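Local coordinates for protein phosphoribosylamine--glycine ligase (Thermotoga maritima, PDB 1VKZ) that catalyses the ATP-dependent joining of glycine to 5-phosphoribosylamine, giving glycinamide ribonucleotide in the second step of de novo purine biosynthesis, at residues 354-359 / 374-379; 24-29 / 290-295; 121-126 / 138-143; 145-150 / 187-192. All coordinates share one frame; numbering follows the deposited sequence.

Contact 1 of 4, residues 354-359 / 374-379; sequences GLIFFA and RVLHCM
The selenium-bearing chain of Met379, a selenomethionine, crosses the Phe357 ring at about a right angle, with CG 3.5 Å from Phe357 CE2. It is bent at chi2 and chi3, which brings SE within 4.7 Å of the ring centroid in an oblique Met-aromatic contact. Met379 also meets Leu355, CG to CG at 3.8 Å; Leu355 CG stands opposite the backbone N (chi1 -170°), from where CD2 also touches Met379 CB and CG. With an alanine at Leu355, CG and both methyls would be gone, and the Met379 side chain would probably lose its packing against this leucine and gain freedom to turn. Phe357 shares its face of the sheet with His377, the two CB atoms lying 3.9 Å apart; the imidazole turns its edge to Phe357 O and to Ala359 CB, and its ND1 is bound by Asp330. On the reverse face Ile356 CG2 sits over the centre of the Phe358 ring, 4.0 Å above its plane, and also meets Leu376 CD2 at 3.5 Å. Between these layers runs an antiparallel ladder. Phe357 and His377 form a hydrogen-bonded pair, His377 N reaching Phe357 O at 2.7 Å, and bonds from Met379 N to Leu355 O and from Ala359 N to Val375 O continue it in both directions. Val375 and Leu376 both face Leu333, a classic beta bulge in the C domain sheet. Strand 327-334 flanks 374-379 on its far edge, while helices 25-36 and 294-301 cover the Phe357 face, Trp32 meeting that ring edge-to-face.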
loop_
_atom_site.group_PDB
_atom_site.type_symbol
_atom_site.label_atom_id
_atom_site.label_comp_id
_atom_site.label_asym_id
_atom_site.label_seq_id
_atom_site.Cartn_x
_atom_site.Cartn_y
_atom_site.Cartn_z
ATOM N N GLY A 354 12.668 9.230 19.317
ATOM C CA GLY A 354 11.937 9.504 18.080
ATOM C C GLY A 354 11.164 8.282 17.629
ATOM O O GLY A 354 11.611 7.157 17.791
ATOM N N LEU A 355 9.995 8.504 17.061
ATOM C CA LEU A 355 9.254 7.432 16.479
ATOM C C LEU A 355 9.789 7.147 15.094
ATOM O O LEU A 355 9.573 7.900 14.172
ATOM C CB LEU A 355 7.782 7.785 16.410
ATOM C CG LEU A 355 6.910 6.602 16.018
ATOM C CD1 LEU A 355 7.131 5.454 16.988
ATOM C CD2 LEU A 355 5.440 7.050 15.989
ATOM N N ILE A 356 10.468 6.021 14.955
ATOM C CA ILE A 356 10.956 5.554 13.670
ATOM C C ILE A 356 10.338 4.202 13.390
ATOM O O ILE A 356 10.153 3.402 14.296
ATOM C CB ILE A 356 12.502 5.432 13.680
ATOM C CG1 ILE A 356 13.133 6.754 14.057
ATOM C CG2 ILE A 356 13.050 5.008 12.286
ATOM C CD1 ILE A 356 14.587 6.664 14.219
ATOM N N PHE A 357 9.969 3.969 12.135
ATOM C CA PHE A 357 9.601 2.652 11.675
ATOM C C PHE A 357 10.687 2.237 10.719
ATOM O O PHE A 357 11.088 3.006 9.878
ATOM C CB PHE A 357 8.255 2.666 10.994
ATOM C CG PHE A 357 7.132 3.041 11.900
ATOM C CD1 PHE A 357 6.898 2.321 13.075
ATOM C CD2 PHE A 357 6.292 4.075 11.585
ATOM C CE1 PHE A 357 5.847 2.654 13.918
ATOM C CE2 PHE A 357 5.252 4.417 12.429
ATOM C CZ PHE A 357 5.025 3.709 13.582
ATOM N N PHE A 358 11.158 1.012 10.878
ATOM C CA PHE A 358 12.267 0.476 10.141
ATOM C C PHE A 358 11.765 -0.407 9.035
ATOM O O PHE A 358 10.771 -1.133 9.185
ATOM C CB PHE A 358 13.137 -0.349 11.069
ATOM C CG PHE A 358 13.776 0.458 12.168
ATOM C CD1 PHE A 358 13.116 0.673 13.359
ATOM C CD2 PHE A 358 15.048 0.972 12.014
ATOM C CE1 PHE A 358 13.679 1.410 14.347
ATOM C CE2 PHE A 358 15.622 1.709 13.022
ATOM C CZ PHE A 358 14.930 1.930 14.188
ATOM N N ALA A 359 12.472 -0.370 7.914
ATOM C CA ALA A 359 12.127 -1.197 6.763
ATOM C C ALA A 359 13.404 -1.853 6.287
ATOM O O ALA A 359 13.794 -2.909 6.806
ATOM C CB ALA A 359 11.504 -0.354 5.674
ATOM N N ARG A 374 13.869 1.661 0.736
ATOM C CA ARG A 374 13.403 2.528 1.791
ATOM C C ARG A 374 13.928 1.969 3.102
ATOM O O ARG A 374 13.675 0.796 3.463
ATOM C CB ARG A 374 11.879 2.611 1.771
ATOM C CG ARG A 374 11.397 3.096 0.407
ATOM C CD ARG A 374 9.930 3.499 0.314
ATOM N NE ARG A 374 9.023 2.350 0.335
ATOM C CZ ARG A 374 7.704 2.446 0.409
ATOM N NH1 ARG A 374 7.122 3.627 0.466
ATOM N NH2 ARG A 374 6.974 1.360 0.434
ATOM N N VAL A 375 14.653 2.829 3.818
ATOM C CA VAL A 375 15.419 2.422 4.987
ATOM C C VAL A 375 14.575 2.672 6.220
ATOM O O VAL A 375 14.196 1.731 6.952
ATOM C CB VAL A 375 16.786 3.172 5.029
ATOM C CG1 VAL A 375 17.730 2.627 6.121
ATOM C CG2 VAL A 375 17.451 3.048 3.697
ATOM N N LEU A 376 14.254 3.936 6.428
ATOM C CA LEU A 376 13.547 4.359 7.631
ATOM C C LEU A 376 12.356 5.250 7.328
ATOM O O LEU A 376 12.367 6.038 6.384
ATOM C CB LEU A 376 14.479 5.149 8.572
ATOM C CG LEU A 376 15.726 4.396 9.003
ATOM C CD1 LEU A 376 16.856 5.332 9.357
ATOM C CD2 LEU A 376 15.422 3.483 10.175
ATOM N N HIS A 377 11.382 5.176 8.226
ATOM C CA HIS A 377 10.292 6.094 8.279
ATOM C C HIS A 377 10.465 6.926 9.536
ATOM O O HIS A 377 10.393 6.405 10.631
ATOM C CB HIS A 377 9.018 5.292 8.262
ATOM C CG HIS A 377 8.929 4.404 7.069
ATOM N ND1 HIS A 377 8.072 4.654 6.021
ATOM C CD2 HIS A 377 9.649 3.312 6.718
ATOM C CE1 HIS A 377 8.240 3.730 5.093
ATOM N NE2 HIS A 377 9.187 2.899 5.495
ATOM N N CYS A 378 10.717 8.230 9.358
ATOM C CA CYS A 378 10.756 9.179 10.470
ATOM C C CYS A 378 9.396 9.848 10.723
ATOM O O CYS A 378 8.841 10.514 9.852
ATOM C CB CYS A 378 11.816 10.215 10.215
ATOM S SG CYS A 378 13.471 9.508 10.285
HETATM N N MSE A 379 8.833 9.618 11.901
HETATM C CA MSE A 379 7.487 10.110 12.202
HETATM C C MSE A 379 7.564 11.402 13.011
HETATM O O MSE A 379 8.380 11.532 13.919
HETATM C CB MSE A 379 6.649 9.080 12.990
HETATM C CG MSE A 379 6.635 7.648 12.421
HETATM SE SE MSE A 379 5.897 7.527 10.598
HETATM C CE MSE A 379 7.356 7.557 9.727
#

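Contact 2 of 4, residues 24-29 / 290-295; sequences GGREHA and LGDPET
Arg26 lays its guanidinium over Asp292 CB, which sits 3.8 Å above the plane toward its rim, while the aliphatic part of the chain crosses Thr295. This is an interdomain contact: the first turn of helix 25-36, which follows the first strand of the Rossmann-like N domain, meets the loop leading into helix 294-301 of the ATP-grasp region. Arg26 CG lies opposite its own backbone N (chi1 173°), directed at Thr295 OG1 3.4 Å away, and a bend at chi3 then turns the head so that NH1 reaches Leu290 O at 3.0 Å. On its other side NE forms a salt bridge with Glu27 OE2, which lies nearly in the guanidinium plane, so the head is fixed from two directions. The Asp292 carboxylate is turned 62° against the guanidinium and takes the backbone N of Arg26 on OD2 from above its plane, at 3.2 Å. That oxygen also receives two waters, one accepting from Gly25 N and the other donating to Glu27 OE1. The second water thus bridges two carboxylates whose Glu27 OE1 and Asp292 OD2 are 4.3 Å apart; nearby Arg26 probably eases their repulsion. Asp292 O is bound by Arg374 of the C domain, and Pro293, joined by a cis peptide bond, packs on His377. Gly291 O accepts twice from Thr295, from its N and, at 2.7 Å, from its OG1.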
loop_
_atom_site.group_PDB
_atom_site.type_symbol
_atom_site.label_atom_id
_atom_site.label_comp_id
_atom_site.label_asym_id
_atom_site.label_seq_id
_atom_site.Cartn_x
_atom_site.Cartn_y
_atom_site.Cartn_z
ATOM N N GLY A 24 8.768 -4.510 6.096
ATOM C CA GLY A 24 8.770 -3.078 5.845
ATOM C C GLY A 24 8.267 -2.296 7.030
ATOM O O GLY A 24 8.015 -2.855 8.054
ATOM N N GLY A 25 8.138 -0.981 6.862
ATOM C CA GLY A 25 7.662 -0.079 7.906
ATOM C C GLY A 25 6.196 -0.230 8.207
ATOM O O GLY A 25 5.785 0.010 9.333
ATOM N N ARG A 26 5.407 -0.657 7.218
ATOM C CA ARG A 26 3.984 -1.006 7.405
ATOM C C ARG A 26 3.869 -2.103 8.427
ATOM O O ARG A 26 3.109 -2.011 9.383
ATOM C CB ARG A 26 3.428 -1.468 6.071
ATOM C CG ARG A 26 2.032 -2.030 6.027
ATOM C CD ARG A 26 1.571 -2.331 4.598
ATOM N NE ARG A 26 2.515 -3.181 3.868
ATOM C CZ ARG A 26 2.707 -3.209 2.533
ATOM N NH1 ARG A 26 2.030 -2.436 1.703
ATOM N NH2 ARG A 26 3.611 -4.037 2.026
ATOM N N GLU A 27 4.686 -3.132 8.250
ATOM C CA GLU A 27 4.673 -4.291 9.088
ATOM C C GLU A 27 5.113 -3.904 10.492
ATOM O O GLU A 27 4.492 -4.296 11.484
ATOM C CB GLU A 27 5.593 -5.345 8.498
ATOM C CG GLU A 27 5.029 -6.042 7.265
ATOM C CD GLU A 27 5.062 -5.237 5.965
ATOM O OE1 GLU A 27 5.907 -4.324 5.764
ATOM O OE2 GLU A 27 4.248 -5.542 5.095
ATOM N N HIS A 28 6.180 -3.125 10.567
ATOM C CA HIS A 28 6.686 -2.671 11.836
ATOM C C HIS A 28 5.679 -1.740 12.494
ATOM O O HIS A 28 5.433 -1.847 13.670
ATOM C CB HIS A 28 8.069 -2.020 11.658
ATOM C CG HIS A 28 8.725 -1.629 12.943
ATOM N ND1 HIS A 28 9.747 -0.704 13.001
ATOM C CD2 HIS A 28 8.502 -2.025 14.217
ATOM C CE1 HIS A 28 10.120 -0.548 14.262
ATOM N NE2 HIS A 28 9.369 -1.322 15.022
ATOM N N ALA A 29 5.075 -0.845 11.734
ATOM C CA ALA A 29 4.021 -0.005 12.276
ATOM C C ALA A 29 2.858 -0.847 12.848
ATOM O O ALA A 29 2.421 -0.640 13.991
ATOM C CB ALA A 29 3.539 0.952 11.241
ATOM N N LEU A 290 -2.994 -2.685 3.142
ATOM C CA LEU A 290 -2.872 -1.253 3.355
ATOM C C LEU A 290 -1.620 -0.815 2.684
ATOM O O LEU A 290 -0.729 -1.639 2.503
ATOM C CB LEU A 290 -2.749 -0.970 4.836
ATOM C CG LEU A 290 -3.930 -1.445 5.661
ATOM C CD1 LEU A 290 -3.551 -1.327 7.115
ATOM C CD2 LEU A 290 -5.161 -0.620 5.288
ATOM N N GLY A 291 -1.545 0.476 2.354
ATOM C CA GLY A 291 -0.344 1.077 1.752
ATOM C C GLY A 291 0.867 1.310 2.678
ATOM O O GLY A 291 0.763 1.213 3.909
ATOM N N ASP A 292 2.017 1.573 2.053
ATOM C CA ASP A 292 3.298 1.866 2.714
ATOM C C ASP A 292 3.861 3.025 1.909
ATOM O O ASP A 292 4.228 2.828 0.772
ATOM C CB ASP A 292 4.239 0.671 2.600
ATOM C CG ASP A 292 5.352 0.642 3.671
ATOM O OD1 ASP A 292 5.802 1.662 4.203
ATOM O OD2 ASP A 292 5.862 -0.424 4.042
ATOM N N PRO A 293 3.952 4.234 2.463
ATOM C CA PRO A 293 3.913 4.496 3.884
ATOM C C PRO A 293 2.604 5.018 4.470
ATOM O O PRO A 293 2.650 5.697 5.489
ATOM C CB PRO A 293 4.973 5.557 4.009
ATOM C CG PRO A 293 4.937 6.295 2.701
ATOM C CD PRO A 293 4.172 5.477 1.712
ATOM N N GLU A 294 1.448 4.705 3.891
ATOM C CA GLU A 294 0.196 5.194 4.501
ATOM C C GLU A 294 -0.093 4.566 5.863
ATOM O O GLU A 294 -0.629 5.200 6.738
ATOM C CB GLU A 294 -1.011 4.949 3.599
ATOM C CG GLU A 294 -1.059 5.810 2.347
ATOM C CD GLU A 294 -0.629 5.060 1.116
ATOM O OE1 GLU A 294 0.358 4.307 1.211
ATOM O OE2 GLU A 294 -1.273 5.236 0.067
ATOM N N THR A 295 0.221 3.292 6.008
ATOM C CA THR A 295 -0.019 2.572 7.263
ATOM C C THR A 295 0.680 3.213 8.444
ATOM O O THR A 295 0.084 3.382 9.515
ATOM C CB THR A 295 0.437 1.084 7.133
ATOM O OG1 THR A 295 -0.369 0.370 6.174
ATOM C CG2 THR A 295 0.260 0.318 8.460
HETATM O O HOH W 1 8.567 0.295 4.239
HETATM O O HOH W 2 6.375 -2.839 3.356
#

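Contact 3 of 4, residues 121-126 / 138-143; sequences TARFEV and KKFSPP
Glu125 OE2 takes the ammonium group of Lys139 at 2.6 Å from NZ, a salt bridge with a hydrogen bond in it. The lysine comes to the syn side of the oxygen, 34° out of the carboxylate plane. The two chains cross at about a right angle: Lys139 is extended beyond CG, whereas Glu125 folds at chi2 (-76°), bringing its carboxylate round to the lysine, and Lys139 CD packs 4.0 Å from Glu125 CG. A glutamine in place of Glu125 would remove the negative charge, and the Lys139 ammonium would probably lose its ionic mate and swing away from the strand. Next to this pair the Phe140 ring reaches in toward strand 124-127. Its rim does the touching: CZ lies 3.9 Å from Glu125 N and 4.0 Å from Phe124 CA, CE2 is 3.9 Å from Arg123 O, and CE1 meets Glu125 CG. Both segments belong to the ATP-grasp domain, where an edge strand of a four-stranded antiparallel sheet leads into helix 130-137. The loop 138-143 then returns the chain to the inner strand 144-148. Phe140 thus packs the loop after the helix against the strand before it, and it also rests on Ile188 of the adjoining strand. The ring and the carboxylate of Glu125 are nearly perpendicular, their planes 86° apart. Arg123, bent at chi3, slides past Phe140 in the opposite direction; its guanidinium is tilted against the ring, and NH1 comes within 4.1 Å of Phe140 CE2.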
loop_
_atom_site.group_PDB
_atom_site.type_symbol
_atom_site.label_atom_id
_atom_site.label_comp_id
_atom_site.label_asym_id
_atom_site.label_seq_id
_atom_site.Cartn_x
_atom_site.Cartn_y
_atom_site.Cartn_z
ATOM N N THR A 121 -15.775 3.289 -12.735
ATOM C CA THR A 121 -14.399 3.165 -13.139
ATOM C C THR A 121 -14.270 3.693 -14.555
ATOM O O THR A 121 -15.256 3.901 -15.222
ATOM C CB THR A 121 -13.957 1.669 -12.996
ATOM O OG1 THR A 121 -12.558 1.546 -13.204
ATOM C CG2 THR A 121 -14.576 0.767 -14.062
ATOM N N ALA A 122 -13.045 3.926 -14.980
ATOM C CA ALA A 122 -12.784 4.424 -16.307
ATOM C C ALA A 122 -13.171 3.407 -17.330
ATOM O O ALA A 122 -13.078 2.209 -17.090
ATOM C CB ALA A 122 -11.307 4.760 -16.473
ATOM N N ARG A 123 -13.600 3.901 -18.478
ATOM C CA ARG A 123 -13.829 3.078 -19.652
ATOM C C ARG A 123 -12.497 2.437 -20.044
ATOM O O ARG A 123 -11.440 3.009 -19.826
ATOM C CB ARG A 123 -14.378 3.956 -20.773
ATOM C CG ARG A 123 -15.367 3.286 -21.686
ATOM C CD ARG A 123 -15.963 4.237 -22.741
ATOM N NE ARG A 123 -15.011 5.292 -23.121
ATOM C CZ ARG A 123 -13.924 5.127 -23.898
ATOM N NH1 ARG A 123 -13.610 3.940 -24.410
ATOM N NH2 ARG A 123 -13.137 6.168 -24.154
ATOM N N PHE A 124 -12.557 1.240 -20.608
ATOM C CA PHE A 124 -11.375 0.409 -20.791
ATOM C C PHE A 124 -11.594 -0.632 -21.870
ATOM O O PHE A 124 -12.720 -1.029 -22.116
ATOM C CB PHE A 124 -11.060 -0.344 -19.472
ATOM C CG PHE A 124 -12.047 -1.442 -19.167
ATOM C CD1 PHE A 124 -13.242 -1.169 -18.507
ATOM C CD2 PHE A 124 -11.815 -2.750 -19.594
ATOM C CE1 PHE A 124 -14.172 -2.198 -18.274
ATOM C CE2 PHE A 124 -12.739 -3.744 -19.352
ATOM C CZ PHE A 124 -13.926 -3.454 -18.717
ATOM N N GLU A 125 -10.506 -1.113 -22.462
ATOM C CA GLU A 125 -10.537 -2.334 -23.273
ATOM C C GLU A 125 -9.429 -3.250 -22.787
ATOM O O GLU A 125 -8.537 -2.818 -22.060
ATOM C CB GLU A 125 -10.290 -2.023 -24.750
ATOM C CG GLU A 125 -11.287 -1.082 -25.426
ATOM C CD GLU A 125 -12.626 -1.733 -25.752
ATOM O OE1 GLU A 125 -12.883 -2.887 -25.333
ATOM O OE2 GLU A 125 -13.430 -1.073 -26.447
ATOM N N VAL A 126 -9.474 -4.506 -23.211
ATOM C CA VAL A 126 -8.422 -5.470 -22.902
ATOM C C VAL A 126 -7.654 -5.867 -24.156
ATOM O O VAL A 126 -8.232 -6.357 -25.131
ATOM C CB VAL A 126 -8.995 -6.749 -22.262
ATOM C CG1 VAL A 126 -7.864 -7.750 -21.943
ATOM C CG2 VAL A 126 -9.799 -6.394 -20.994
ATOM N N LYS A 138 -6.913 2.865 -30.667
ATOM C CA LYS A 138 -7.583 3.892 -31.475
ATOM C C LYS A 138 -8.886 4.398 -30.856
ATOM O O LYS A 138 -9.347 5.489 -31.205
ATOM C CB LYS A 138 -7.842 3.385 -32.908
ATOM C CG LYS A 138 -6.587 3.337 -33.785
ATOM C CD LYS A 138 -6.858 2.720 -35.168
ATOM C CE LYS A 138 -6.715 1.208 -35.138
ATOM N NZ LYS A 138 -6.946 0.564 -36.457
ATOM N N LYS A 139 -9.464 3.619 -29.941
ATOM C CA LYS A 139 -10.634 4.056 -29.170
ATOM C C LYS A 139 -10.348 5.134 -28.092
ATOM O O LYS A 139 -11.277 5.599 -27.429
ATOM C CB LYS A 139 -11.293 2.849 -28.491
ATOM C CG LYS A 139 -11.990 1.878 -29.449
ATOM C CD LYS A 139 -12.792 0.841 -28.649
ATOM C CE LYS A 139 -13.536 -0.159 -29.551
ATOM N NZ LYS A 139 -14.571 -0.956 -28.799
ATOM N N PHE A 140 -9.088 5.535 -27.918
ATOM C CA PHE A 140 -8.708 6.436 -26.825
ATOM C C PHE A 140 -7.958 7.649 -27.313
ATOM O O PHE A 140 -7.470 7.678 -28.436
ATOM C CB PHE A 140 -7.832 5.695 -25.817
ATOM C CG PHE A 140 -8.530 4.555 -25.125
ATOM C CD1 PHE A 140 -8.577 3.304 -25.706
ATOM C CD2 PHE A 140 -9.106 4.736 -23.868
ATOM C CE1 PHE A 140 -9.192 2.271 -25.081
ATOM C CE2 PHE A 140 -9.717 3.705 -23.229
ATOM C CZ PHE A 140 -9.770 2.464 -23.837
ATOM N N SER A 141 -7.841 8.643 -26.439
ATOM C CA SER A 141 -7.252 9.924 -26.821
ATOM C C SER A 141 -5.958 10.204 -26.064
ATOM O O SER A 141 -5.787 9.733 -24.956
ATOM C CB SER A 141 -8.273 11.067 -26.675
ATOM O OG SER A 141 -9.418 10.637 -25.960
ATOM N N PRO A 142 -5.078 10.979 -26.698
ATOM C CA PRO A 142 -3.665 11.117 -26.359
ATOM C C PRO A 142 -3.145 10.698 -25.001
ATOM O O PRO A 142 -2.242 9.851 -25.001
ATOM C CB PRO A 142 -3.387 12.588 -26.633
ATOM C CG PRO A 142 -4.318 12.916 -27.807
ATOM C CD PRO A 142 -5.391 11.813 -27.869
ATOM N N PRO A 143 -3.638 11.201 -23.860
ATOM C CA PRO A 143 -3.043 10.748 -22.593
ATOM C C PRO A 143 -3.444 9.279 -22.324
ATOM O O PRO A 143 -4.521 9.012 -21.811
ATOM C CB PRO A 143 -3.566 11.767 -21.574
ATOM C CG PRO A 143 -4.827 12.247 -22.136
ATOM C CD PRO A 143 -4.725 12.171 -23.636
#

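Contact 4 of 4, residues 145-150 / 187-192; sequences VIKADG and VIDEFL
Lys147 and Asp189 cross obliquely on one face of the sheet, the ammonium group directed at the carboxylate in a salt bridge between NZ and OD2. The Lys147 chain is bent at chi3 (-128°), which carries its ammonium group across toward Asp189. The modelled separation is too short to take literally, and the place of OD2 is uncertain. Asp189 OD1 turns to a second cation, Lys111. Val187 lies on the same face, its CB 4.1 Å from Lys147 CB. On the reverse face Ile146 and Ile188 lie side by side and point the same way, CD1 of Ile146 meeting CG1 of Ile188 at 3.9 Å; helix 130-137 packs against both. These strands form the centre of the four-stranded antiparallel sheet of the ATP-grasp fold, with 157-160 beyond one and 124-127 beyond the other. The region is predicted to bind ATP, and the Lys147 side chain is about 6 Å from that of Glu285, a predicted magnesium ligand. Lys147 and Val187 are a hydrogen-bonded pair: Lys147 N to Val187 O is 2.9 Å and Val187 N to Lys147 O 2.8 Å. Farther along, Asp189 N gives a nearly straight bond of 2.9 Å to Val145 O, 169° at the hydrogen. Where the strands part, Phe191 crosses Val145 at about a right angle and offers its ring edge, CD1 lying 3.7 Å from Val145 CG2.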
loop_
_atom_site.group_PDB
_atom_site.type_symbol
_atom_site.label_atom_id
_atom_site.label_comp_id
_atom_site.label_asym_id
_atom_site.label_seq_id
_atom_site.Cartn_x
_atom_site.Cartn_y
_atom_site.Cartn_z
ATOM N N VAL A 145 -3.343 5.334 -20.986
ATOM C CA VAL A 145 -3.016 4.578 -19.804
ATOM C C VAL A 145 -3.084 3.103 -20.125
ATOM O O VAL A 145 -4.121 2.591 -20.526
ATOM C CB VAL A 145 -3.970 4.873 -18.654
ATOM C CG1 VAL A 145 -3.443 4.220 -17.365
ATOM C CG2 VAL A 145 -4.153 6.355 -18.498
ATOM N N ILE A 146 -1.952 2.438 -19.982
ATOM C CA ILE A 146 -1.839 0.999 -20.183
ATOM C C ILE A 146 -1.484 0.416 -18.843
ATOM O O ILE A 146 -0.637 0.954 -18.151
ATOM C CB ILE A 146 -0.703 0.704 -21.192
ATOM C CG1 ILE A 146 -1.044 1.263 -22.583
ATOM C CG2 ILE A 146 -0.392 -0.759 -21.259
ATOM C CD1 ILE A 146 -2.188 0.542 -23.320
ATOM N N LYS A 147 -2.140 -0.673 -18.476
ATOM C CA LYS A 147 -1.921 -1.311 -17.205
ATOM C C LYS A 147 -1.723 -2.795 -17.387
ATOM O O LYS A 147 -2.579 -3.479 -17.933
ATOM C CB LYS A 147 -3.126 -1.102 -16.287
ATOM C CG LYS A 147 -3.653 0.316 -16.234
ATOM C CD LYS A 147 -4.527 0.491 -14.993
ATOM C CE LYS A 147 -5.882 1.064 -15.360
ATOM N NZ LYS A 147 -6.728 1.409 -14.160
ATOM N N ALA A 148 -0.600 -3.295 -16.894
ATOM C CA ALA A 148 -0.345 -4.728 -16.851
ATOM C C ALA A 148 -1.387 -5.490 -16.048
ATOM O O ALA A 148 -1.710 -5.103 -14.946
ATOM C CB ALA A 148 1.012 -4.967 -16.253
ATOM N N ASP A 149 -1.908 -6.577 -16.591
ATOM C CA ASP A 149 -2.865 -7.385 -15.842
ATOM C C ASP A 149 -2.306 -7.801 -14.489
ATOM O O ASP A 149 -2.970 -7.638 -13.467
ATOM C CB ASP A 149 -3.290 -8.656 -16.595
ATOM C CG ASP A 149 -4.406 -9.440 -15.847
ATOM O OD1 ASP A 149 -5.178 -8.812 -15.104
ATOM O OD2 ASP A 149 -4.614 -10.661 -15.948
ATOM N N GLY A 150 -1.098 -8.351 -14.500
ATOM C CA GLY A 150 -0.513 -8.925 -13.311
ATOM C C GLY A 150 0.242 -7.940 -12.464
ATOM O O GLY A 150 0.372 -6.757 -12.789
ATOM N N VAL A 187 -4.816 -3.759 -19.659
ATOM C CA VAL A 187 -5.974 -2.874 -19.678
ATOM C C VAL A 187 -5.562 -1.568 -20.375
ATOM O O VAL A 187 -4.481 -1.014 -20.139
ATOM C CB VAL A 187 -6.497 -2.535 -18.233
ATOM C CG1 VAL A 187 -7.807 -1.739 -18.291
ATOM C CG2 VAL A 187 -6.671 -3.830 -17.407
ATOM N N ILE A 188 -6.439 -1.079 -21.233
ATOM C CA ILE A 188 -6.276 0.247 -21.760
ATOM C C ILE A 188 -7.350 1.026 -21.038
ATOM O O ILE A 188 -8.513 0.687 -21.125
ATOM C CB ILE A 188 -6.460 0.243 -23.267
ATOM C CG1 ILE A 188 -5.703 -0.969 -23.874
ATOM C CG2 ILE A 188 -5.972 1.579 -23.844
ATOM C CD1 ILE A 188 -5.987 -1.254 -25.330
ATOM N N ASP A 189 -6.954 2.026 -20.268
ATOM C CA ASP A 189 -7.890 2.746 -19.447
ATOM C C ASP A 189 -8.035 4.158 -20.001
ATOM O O ASP A 189 -7.072 4.804 -20.418
ATOM C CB ASP A 189 -7.387 2.781 -17.996
ATOM C CG ASP A 189 -8.456 2.356 -16.958
ATOM O OD1 ASP A 189 -9.557 1.946 -17.372
ATOM O OD2 ASP A 189 -8.281 2.423 -15.700
ATOM N N GLU A 190 -9.264 4.629 -20.034
ATOM C CA GLU A 190 -9.534 6.001 -20.361
ATOM C C GLU A 190 -8.908 6.839 -19.259
ATOM O O GLU A 190 -9.228 6.654 -18.089
ATOM C CB GLU A 190 -11.042 6.176 -20.421
ATOM C CG GLU A 190 -11.534 7.595 -20.365
ATOM C CD GLU A 190 -13.023 7.668 -20.076
ATOM O OE1 GLU A 190 -13.505 7.045 -19.064
ATOM O OE2 GLU A 190 -13.695 8.360 -20.884
ATOM N N PHE A 191 -8.008 7.753 -19.630
ATOM C CA PHE A 191 -7.369 8.647 -18.666
ATOM C C PHE A 191 -8.395 9.601 -18.149
ATOM O O PHE A 191 -9.214 10.089 -18.916
ATOM C CB PHE A 191 -6.248 9.425 -19.293
ATOM C CG PHE A 191 -5.523 10.330 -18.340
ATOM C CD1 PHE A 191 -4.640 9.806 -17.398
ATOM C CD2 PHE A 191 -5.684 11.734 -18.422
ATOM C CE1 PHE A 191 -3.949 10.671 -16.516
ATOM C CE2 PHE A 191 -4.995 12.598 -17.558
ATOM C CZ PHE A 191 -4.120 12.062 -16.611
ATOM N N LEU A 192 -8.349 9.810 -16.831
ATOM C CA LEU A 192 -9.261 10.662 -16.090
ATOM C C LEU A 192 -8.521 11.868 -15.520
ATOM O O LEU A 192 -7.655 11.738 -14.659
ATOM C CB LEU A 192 -9.882 9.857 -14.940
ATOM C CG LEU A 192 -10.768 8.703 -15.399
ATOM C CD1 LEU A 192 -11.260 7.769 -14.239
ATOM C CD2 LEU A 192 -11.936 9.243 -16.192
HETATM O O HOH W 3 -5.719 5.071 -22.441
#

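Overall arrangement
From the N terminus, helix 25-36 begins at 24-29, whose partner comes only at 290-295; contact 2 thus closes a loop of 260 residues joining the N domain to the ATP-grasp region. Nested within it, in series, lie contact 3, a short closure from strand 124-127 to the loop after helix 130-137, and contact 4, between strands 144-148 and 186-190. These two touch, because strands 124-127 and 186-190 are neighbours in one sheet. Contact 1 follows as a local strand pairing in the C domain. It touches contact 2 through Phe358 with His28, bringing three domains together. The centres of contacts 1 and 4 lie about 33 Å apart, on opposite sides of the chain's centre.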